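Local coordinates for 3-phytase (Klebsiella pneumoniae, PDB 2WNH), which probably removes phosphate groups from inositol hexakisphosphate (phytate) by hydrolysis, as a histidine acid phosphatase, at residues Arg145-Val150 / Trp189-Ser194; Ser205-Met210 / Leu242-Glu247. The protein carries 3 engineered substitutions. All blocks are in the same frame, centred on the assembly; numbering follows the deposited sequence.

How the interactions relate
Both contacts lie in the helical part of the chain, away from the large mixed beta-sheet, and their centres are about 17 Å apart. Interaction 1 is partly buried and sets helix 143-154 against strand 191-193 of a two-stranded antiparallel hairpin; it mixes aliphatic packing with an amide held by hydrogen bonds. Interaction 2 is fully buried, joins helix 204-219 to helix 243-250, and is apolar apart from two backbone carbonyls, one on each helix, that meet methyl groups. Trp189 connects them: its NE1 lies 3.3 Å from CE of Met207, and its ring also packs on Leu244. The chain completes interaction 1 before interaction 2 begins.

Interaction 1: Arg145-Val150 / Trp189-Ser194; sequences RQLAAV and WRVEQS
Val191 projects from its strand at helix 143-154 and places CG1 between two helix side chains, 3.7 Å from Leu147 CD1 and 4.0 Å from Val150 CG1. With chi1 near -170°, this branch of Val191 stands trans to the backbone N and is the one that does the touching. Two residues on along the strand, Gln193 reaches across Leu147: its NE2 lies 3.6 Å from Leu147 CB, while its CG comes within 4.2 Å of Leu147 CD1. Leu147 is thus met at its base by the amide and at its end by Val191. The helix and strand run nearly antiparallel (166°), with axes 9.5 Å apart.

A second shell fixes these groups. Gln193 NE2 hydrogen-bonds to Pro143 O and Thr199 OG1, and Thr199 OG1 also bonds to Gln146 OE1 on the helix. Val150 and Val191 both pack on Thr199 and Ile201 of the partner strand, so a beta-hairpin lies on a helix in the mainly helical domain of this histidine acid phosphatase. The aliphatic packing lacks direction, whereas the bond to Pro143 O ties the hairpin to the first residue of helix 143-154 and that to Thr199 OG1 links the two strands.

Interaction 2: Ser205-Met210 / Leu242-Glu247; sequences SVMANM and LPLLTE
Between segments 205-210 and 242-247 the backbones come nearest at Ala208 and Leu245, whose CA atoms are 4.8 Å apart. The short helical segments cross at -131°, running more against than along each other, and their axes come within 8.5 Å, consistent with the small side chain of Ala208 at the crossing.

There, one branch of Leu245 does the touching: CD1 lies 3.9 Å from Ala208 CB and 3.5 Å from Ala208 O. A chi1 of -167° sets CG of Leu245 trans to its own backbone N, and chi2 near 57° completes the path that brings CD1 over to the facing helix. Ala208 CB in turn sits 4.2 Å from Leu244 O, a contact of methyl with backbone rather than with a side chain.

The neighbouring pair is looser. Leu244 projects toward the other helix, and its CD1 comes to 4.3 Å from Met207 SD. The side chain of Met207 sets out toward helix 243-250 and then bends off, so that its sulfur, not its terminal methyl, meets Leu244. Leu171 of helix 165-175 touches both Met207 and Leu244, so a third helix covers this pair. This is a buried helix-helix crossing within the mainly helical domain of the histidine acid phosphatase fold; joined by apolar groups and carbonyl-methyl contacts, the two helices depend on shape and burial for their cohesion.

Interaction 1: Arg145-Val150 / Trp189-Ser194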
ATOM      1  N   ARG B 145      28.661 -15.482  49.174  1.00 21.69           N
ATOM      2  CA  ARG B 145      27.211 -15.453  49.386  1.00 21.01           C
ATOM      3  C   ARG B 145      26.500 -16.256  48.294  1.00 20.18           C
ATOM      4  O   ARG B 145      25.569 -17.014  48.574  1.00 19.55           O
ATOM      5  CB  ARG B 145      26.703 -13.999  49.353  1.00 21.45           C
ATOM      6  CG  ARG B 145      27.012 -13.164  50.598  1.00 23.73           C
ATOM      7  CD  ARG B 145      26.149 -13.589  51.825  1.00 24.02           C
ATOM      8  NE  ARG B 145      24.713 -13.369  51.636  1.00 25.82           N
ATOM      9  CZ  ARG B 145      23.804 -14.316  51.400  1.00 25.76           C
ATOM     10  NH1 ARG B 145      24.142 -15.601  51.326  1.00 23.90           N
ATOM     11  NH2 ARG B 145      22.533 -13.970  51.239  1.00 26.12           N
ATOM     12  N   GLN B 146      26.953 -16.099  47.051  1.00 20.85           N
ATOM     13  CA  GLN B 146      26.333 -16.841  45.949  1.00 21.47           C
ATOM     14  C   GLN B 146      26.499 -18.347  46.099  1.00 20.76           C
ATOM     15  O   GLN B 146      25.567 -19.105  45.838  1.00 21.95           O
ATOM     16  CB  GLN B 146      26.849 -16.386  44.593  1.00 21.34           C
ATOM     17  CG  GLN B 146      25.988 -16.897  43.434  1.00 22.72           C
ATOM     18  CD  GLN B 146      26.475 -16.359  42.116  1.00 24.76           C
ATOM     19  OE1 GLN B 146      27.607 -16.639  41.695  1.00 22.48           O
ATOM     20  NE2 GLN B 146      25.630 -15.550  41.454  1.00 24.83           N
ATOM     21  N   LEU B 147      27.671 -18.783  46.561  1.00 22.60           N
ATOM     22  CA  LEU B 147      27.893 -20.198  46.867  1.00 22.52           C
ATOM     23  C   LEU B 147      26.878 -20.746  47.876  1.00 21.82           C
ATOM     24  O   LEU B 147      26.269 -21.795  47.653  1.00 22.72           O
ATOM     25  CB  LEU B 147      29.329 -20.394  47.371  1.00 23.06           C
ATOM     26  CG  LEU B 147      29.793 -21.830  47.658  1.00 24.50           C
ATOM     27  CD1 LEU B 147      29.668 -22.721  46.419  1.00 27.22           C
ATOM     28  CD2 LEU B 147      31.247 -21.743  48.107  1.00 23.72           C
ATOM     29  N   ALA B 148      26.702 -20.032  48.985  1.00 21.32           N
ATOM     30  CA  ALA B 148      25.726 -20.394  49.997  1.00 21.00           C
ATOM     31  C   ALA B 148      24.306 -20.458  49.457  1.00 22.50           C
ATOM     32  O   ALA B 148      23.574 -21.421  49.698  1.00 21.75           O
ATOM     33  CB  ALA B 148      25.794 -19.388  51.161  1.00 22.36           C
ATOM     34  N   ALA B 149      23.920 -19.397  48.744  1.00 22.39           N
ATOM     35  CA  ALA B 149      22.578 -19.274  48.163  1.00 21.75           C
ATOM     36  C   ALA B 149      22.217 -20.403  47.200  1.00 20.39           C
ATOM     37  O   ALA B 149      21.121 -20.954  47.287  1.00 20.20           O
ATOM     38  CB  ALA B 149      22.456 -17.904  47.460  1.00 21.46           C
ATOM     39  N   VAL B 150      23.123 -20.713  46.271  1.00 20.83           N
ATOM     40  CA  VAL B 150      22.917 -21.802  45.305  1.00 21.20           C
ATOM     41  C   VAL B 150      22.846 -23.144  46.037  1.00 21.91           C
ATOM     42  O   VAL B 150      21.952 -23.949  45.782  1.00 21.71           O
ATOM     43  CB  VAL B 150      24.021 -21.810  44.195  1.00 21.07           C
ATOM     44  CG1 VAL B 150      23.873 -22.995  43.263  1.00 21.73           C
ATOM     45  CG2 VAL B 150      23.977 -20.506  43.390  1.00 22.04           C
ATOM     46  N   TRP B 189      26.561 -34.044  39.613  1.00 33.98           N
ATOM     47  CA  TRP B 189      26.139 -32.642  39.710  1.00 32.65           C
ATOM     48  C   TRP B 189      26.621 -32.038  41.016  1.00 33.10           C
ATOM     49  O   TRP B 189      26.196 -32.462  42.099  1.00 33.38           O
ATOM     50  CB  TRP B 189      24.619 -32.537  39.639  1.00 30.54           C
ATOM     51  CG  TRP B 189      24.020 -32.868  38.286  1.00 29.80           C
ATOM     52  CD1 TRP B 189      24.659 -33.417  37.202  1.00 28.31           C
ATOM     53  CD2 TRP B 189      22.650 -32.700  37.902  1.00 27.65           C
ATOM     54  NE1 TRP B 189      23.769 -33.584  36.164  1.00 25.57           N
ATOM     55  CE2 TRP B 189      22.530 -33.154  36.568  1.00 27.20           C
ATOM     56  CE3 TRP B 189      21.514 -32.198  38.551  1.00 25.95           C
ATOM     57  CZ2 TRP B 189      21.309 -33.121  35.870  1.00 26.47           C
ATOM     58  CZ3 TRP B 189      20.300 -32.167  37.857  1.00 26.99           C
ATOM     59  CH2 TRP B 189      20.210 -32.637  36.536  1.00 27.44           C
ATOM     60  N   ARG B 190      27.499 -31.049  40.910  1.00 33.13           N
ATOM     61  CA  ARG B 190      28.016 -30.351  42.088  1.00 33.53           C
ATOM     62  C   ARG B 190      28.116 -28.853  41.852  1.00 31.87           C
ATOM     63  O   ARG B 190      28.267 -28.398  40.718  1.00 30.44           O
ATOM     64  CB  ARG B 190      29.384 -30.907  42.487  1.00 35.10           C
ATOM     65  CG  ARG B 190      30.531 -30.497  41.573  1.00 40.90           C
ATOM     66  CD  ARG B 190      31.793 -31.334  41.836  1.00 48.88           C
ATOM     67  NE  ARG B 190      31.721 -32.647  41.196  1.00 53.39           N
ATOM     68  CZ  ARG B 190      31.962 -32.875  39.902  1.00 55.82           C
ATOM     69  NH1 ARG B 190      32.293 -31.882  39.081  1.00 55.12           N
ATOM     70  NH2 ARG B 190      31.870 -34.108  39.422  1.00 56.00           N
ATOM     71  N   VAL B 191      28.051 -28.091  42.937  1.00 30.78           N
ATOM     72  CA  VAL B 191      28.202 -26.647  42.856  1.00 29.92           C
ATOM     73  C   VAL B 191      29.673 -26.284  42.671  1.00 31.51           C
ATOM     74  O   VAL B 191      30.531 -26.682  43.466  1.00 32.27           O
ATOM     75  CB  VAL B 191      27.590 -25.952  44.089  1.00 29.37           C
ATOM     76  CG1 VAL B 191      27.534 -24.454  43.883  1.00 27.60           C
ATOM     77  CG2 VAL B 191      26.196 -26.503  44.354  1.00 27.25           C
ATOM     78  N   GLU B 192      29.960 -25.547  41.601  1.00 31.75           N
ATOM     79  CA  GLU B 192      31.317 -25.127  41.277  1.00 33.07           C
ATOM     80  C   GLU B 192      31.411 -23.607  41.141  1.00 32.91           C
ATOM     81  O   GLU B 192      30.417 -22.960  40.832  1.00 31.87           O
ATOM     82  CB  GLU B 192      31.762 -25.804  39.980  1.00 33.65           C
ATOM     83  CG  GLU B 192      31.679 -27.320  40.053  1.00 37.25           C
ATOM     84  CD  GLU B 192      32.322 -28.005  38.868  1.00 40.17           C
ATOM     85  OE1 GLU B 192      32.174 -27.503  37.732  1.00 39.03           O
ATOM     86  OE2 GLU B 192      32.962 -29.058  39.080  1.00 41.96           O
ATOM     87  N   GLN B 193      32.597 -23.052  41.373  1.00 33.42           N
ATOM     88  CA  GLN B 193      32.838 -21.627  41.150  1.00 34.95           C
ATOM     89  C   GLN B 193      34.038 -21.410  40.239  1.00 36.22           C
ATOM     90  O   GLN B 193      35.073 -22.045  40.411  1.00 37.44           O
ATOM     91  CB  GLN B 193      33.045 -20.876  42.471  1.00 34.73           C
ATOM     92  CG  GLN B 193      31.843 -20.834  43.375  1.00 34.42           C
ATOM     93  CD  GLN B 193      31.912 -19.669  44.358  1.00 34.14           C
ATOM     94  OE1 GLN B 193      32.944 -19.434  45.006  1.00 31.98           O
ATOM     95  NE2 GLN B 193      30.815 -18.921  44.457  1.00 32.60           N
ATOM     96  N   SER B 194      33.893 -20.503  39.275  1.00 38.25           N
ATOM     97  CA  SER B 194      34.983 -20.144  38.371  1.00 39.46           C
ATOM     98  C   SER B 194      35.935 -19.202  39.087  1.00 40.68           C
ATOM     99  O   SER B 194      35.631 -18.719  40.182  1.00 41.02           O
ATOM    100  CB  SER B 194      34.442 -19.478  37.106  1.00 39.17           C
ATOM    101  OG  SER B 194      33.975 -18.167  37.380  1.00 40.85           O
TER

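Interaction 2: Ser205-Met210 / Leu242-Glu247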
ATOM      1  N   SER B 205      24.487 -27.520  34.132  1.00 23.22           N
ATOM      2  CA  SER B 205      24.652 -26.245  33.436  1.00 23.10           C
ATOM      3  C   SER B 205      24.946 -26.461  31.957  1.00 23.63           C
ATOM      4  O   SER B 205      24.357 -25.781  31.116  1.00 21.73           O
ATOM      5  CB  SER B 205      25.685 -25.323  34.103  1.00 23.18           C
ATOM      6  OG  SER B 205      26.987 -25.877  34.061  1.00 30.12           O
ATOM      7  N   VAL B 206      25.828 -27.413  31.634  1.00 22.47           N
ATOM      8  CA  VAL B 206      26.152 -27.696  30.236  1.00 23.01           C
ATOM      9  C   VAL B 206      24.972 -28.378  29.533  1.00 21.94           C
ATOM     10  O   VAL B 206      24.686 -28.074  28.384  1.00 20.90           O
ATOM     11  CB  VAL B 206      27.479 -28.469  30.072  1.00 23.42           C
ATOM     12  CG1 VAL B 206      27.782 -28.719  28.585  1.00 24.77           C
ATOM     13  CG2 VAL B 206      28.632 -27.664  30.686  1.00 23.63           C
ATOM     14  N   MET B 207      24.262 -29.263  30.234  1.00 21.72           N
ATOM     15  CA  MET B 207      23.032 -29.824  29.675  1.00 21.99           C
ATOM     16  C   MET B 207      22.039 -28.731  29.298  1.00 21.62           C
ATOM     17  O   MET B 207      21.396 -28.805  28.246  1.00 20.91           O
ATOM     18  CB  MET B 207      22.380 -30.817  30.626  1.00 21.82           C
ATOM     19  CG  MET B 207      23.059 -32.186  30.585  1.00 26.50           C
ATOM     20  SD  MET B 207      22.266 -33.342  31.698  1.00 28.61           S
ATOM     21  CE  MET B 207      23.559 -33.567  32.910  1.00 36.94           C
ATOM     22  N   ALA B 208      21.926 -27.729  30.162  1.00 21.93           N
ATOM     23  CA  ALA B 208      21.056 -26.574  29.888  1.00 21.73           C
ATOM     24  C   ALA B 208      21.519 -25.808  28.641  1.00 21.83           C
ATOM     25  O   ALA B 208      20.667 -25.391  27.840  1.00 21.43           O
ATOM     26  CB  ALA B 208      20.998 -25.650  31.119  1.00 21.75           C
ATOM     27  N   ASN B 209      22.833 -25.631  28.475  1.00 20.97           N
ATOM     28  CA  ASN B 209      23.413 -25.058  27.252  1.00 22.06           C
ATOM     29  C   ASN B 209      22.994 -25.871  26.021  1.00 21.78           C
ATOM     30  O   ASN B 209      22.718 -25.313  24.955  1.00 21.63           O
ATOM     31  CB  ASN B 209      24.961 -25.077  27.269  1.00 22.71           C
ATOM     32  CG  ASN B 209      25.591 -24.107  28.256  1.00 27.25           C
ATOM     33  OD1 ASN B 209      26.742 -24.323  28.686  1.00 32.14           O
ATOM     34  ND2 ASN B 209      24.884 -23.028  28.601  1.00 25.28           N
ATOM     35  N   MET B 210      23.005 -27.202  26.155  1.00 20.71           N
ATOM     36  CA  MET B 210      22.628 -28.077  25.041  1.00 20.46           C
ATOM     37  C   MET B 210      21.153 -27.915  24.667  1.00 19.26           C
ATOM     38  O   MET B 210      20.826 -27.782  23.495  1.00 18.69           O
ATOM     39  CB  MET B 210      22.945 -29.544  25.371  1.00 21.10           C
ATOM     40  CG  MET B 210      24.422 -29.851  25.369  1.00 24.07           C
ATOM     41  SD  MET B 210      24.667 -31.598  25.823  1.00 31.62           S
ATOM     42  CE  MET B 210      24.931 -31.442  27.552  1.00 32.77           C
ATOM     43  N   LEU B 242      12.950 -29.374  27.952  1.00 21.17           N
ATOM     44  CA  LEU B 242      13.027 -28.053  28.581  1.00 20.62           C
ATOM     45  C   LEU B 242      13.092 -28.070  30.110  1.00 22.08           C
ATOM     46  O   LEU B 242      13.612 -27.125  30.724  1.00 22.54           O
ATOM     47  CB  LEU B 242      11.875 -27.149  28.091  1.00 21.52           C
ATOM     48  CG  LEU B 242      11.925 -26.782  26.605  1.00 20.84           C
ATOM     49  CD1 LEU B 242      10.700 -25.939  26.228  1.00 23.44           C
ATOM     50  CD2 LEU B 242      13.245 -26.073  26.222  1.00 20.14           C
ATOM     51  N   PRO B 243      12.589 -29.140  30.731  1.00 22.40           N
ATOM     52  CA  PRO B 243      12.699 -29.287  32.188  1.00 21.99           C
ATOM     53  C   PRO B 243      14.138 -29.091  32.717  1.00 21.65           C
ATOM     54  O   PRO B 243      14.342 -28.570  33.817  1.00 21.63           O
ATOM     55  CB  PRO B 243      12.128 -30.637  32.601  1.00 22.53           C
ATOM     56  N   LEU B 244      15.141 -29.487  31.937  1.00 20.50           N
ATOM     57  CA  LEU B 244      16.536 -29.272  32.328  1.00 20.86           C
ATOM     58  C   LEU B 244      16.906 -27.789  32.351  1.00 20.79           C
ATOM     59  O   LEU B 244      17.719 -27.343  33.156  1.00 20.96           O
ATOM     60  CB  LEU B 244      17.478 -30.034  31.392  1.00 20.34           C
ATOM     61  CG  LEU B 244      17.570 -31.543  31.652  1.00 22.91           C
ATOM     62  CD1 LEU B 244      18.293 -32.252  30.497  1.00 24.78           C
ATOM     63  CD2 LEU B 244      18.296 -31.781  32.960  1.00 26.93           C
ATOM     64  N   LEU B 245      16.317 -27.030  31.436  1.00 20.68           N
ATOM     65  CA  LEU B 245      16.621 -25.617  31.346  1.00 20.14           C
ATOM     66  C   LEU B 245      15.968 -24.889  32.523  1.00 20.07           C
ATOM     67  O   LEU B 245      16.599 -24.057  33.151  1.00 21.53           O
ATOM     68  CB  LEU B 245      16.159 -25.091  29.980  1.00 20.56           C
ATOM     69  CG  LEU B 245      16.621 -23.711  29.517  1.00 22.24           C
ATOM     70  CD1 LEU B 245      18.126 -23.565  29.475  1.00 23.32           C
ATOM     71  CD2 LEU B 245      15.997 -23.490  28.113  1.00 20.74           C
ATOM     72  N   THR B 246      14.722 -25.240  32.830  1.00 19.68           N
ATOM     73  CA  THR B 246      14.014 -24.733  33.999  1.00 19.72           C
ATOM     74  C   THR B 246      14.800 -25.048  35.267  1.00 20.52           C
ATOM     75  O   THR B 246      14.969 -24.186  36.126  1.00 20.31           O
ATOM     76  CB  THR B 246      12.582 -25.305  34.103  1.00 20.20           C
ATOM     77  OG1 THR B 246      11.780 -24.806  33.020  1.00 21.97           O
ATOM     78  CG2 THR B 246      11.921 -24.922  35.422  1.00 20.94           C
ATOM     79  N   GLU B 247      15.274 -26.285  35.381  1.00 20.87           N
ATOM     80  CA  GLU B 247      16.044 -26.673  36.577  1.00 20.92           C
ATOM     81  C   GLU B 247      17.305 -25.805  36.732  1.00 19.90           C
ATOM     82  O   GLU B 247      17.596 -25.293  37.836  1.00 19.15           O
ATOM     83  CB  GLU B 247      16.385 -28.170  36.510  1.00 20.86           C
ATOM     84  CG  GLU B 247      17.061 -28.720  37.784  1.00 23.69           C
ATOM     85  CD  GLU B 247      16.079 -29.248  38.818  1.00 25.78           C
ATOM     86  OE1 GLU B 247      14.880 -28.918  38.763  1.00 24.83           O
ATOM     87  OE2 GLU B 247      16.520 -30.016  39.711  1.00 26.24           O
TER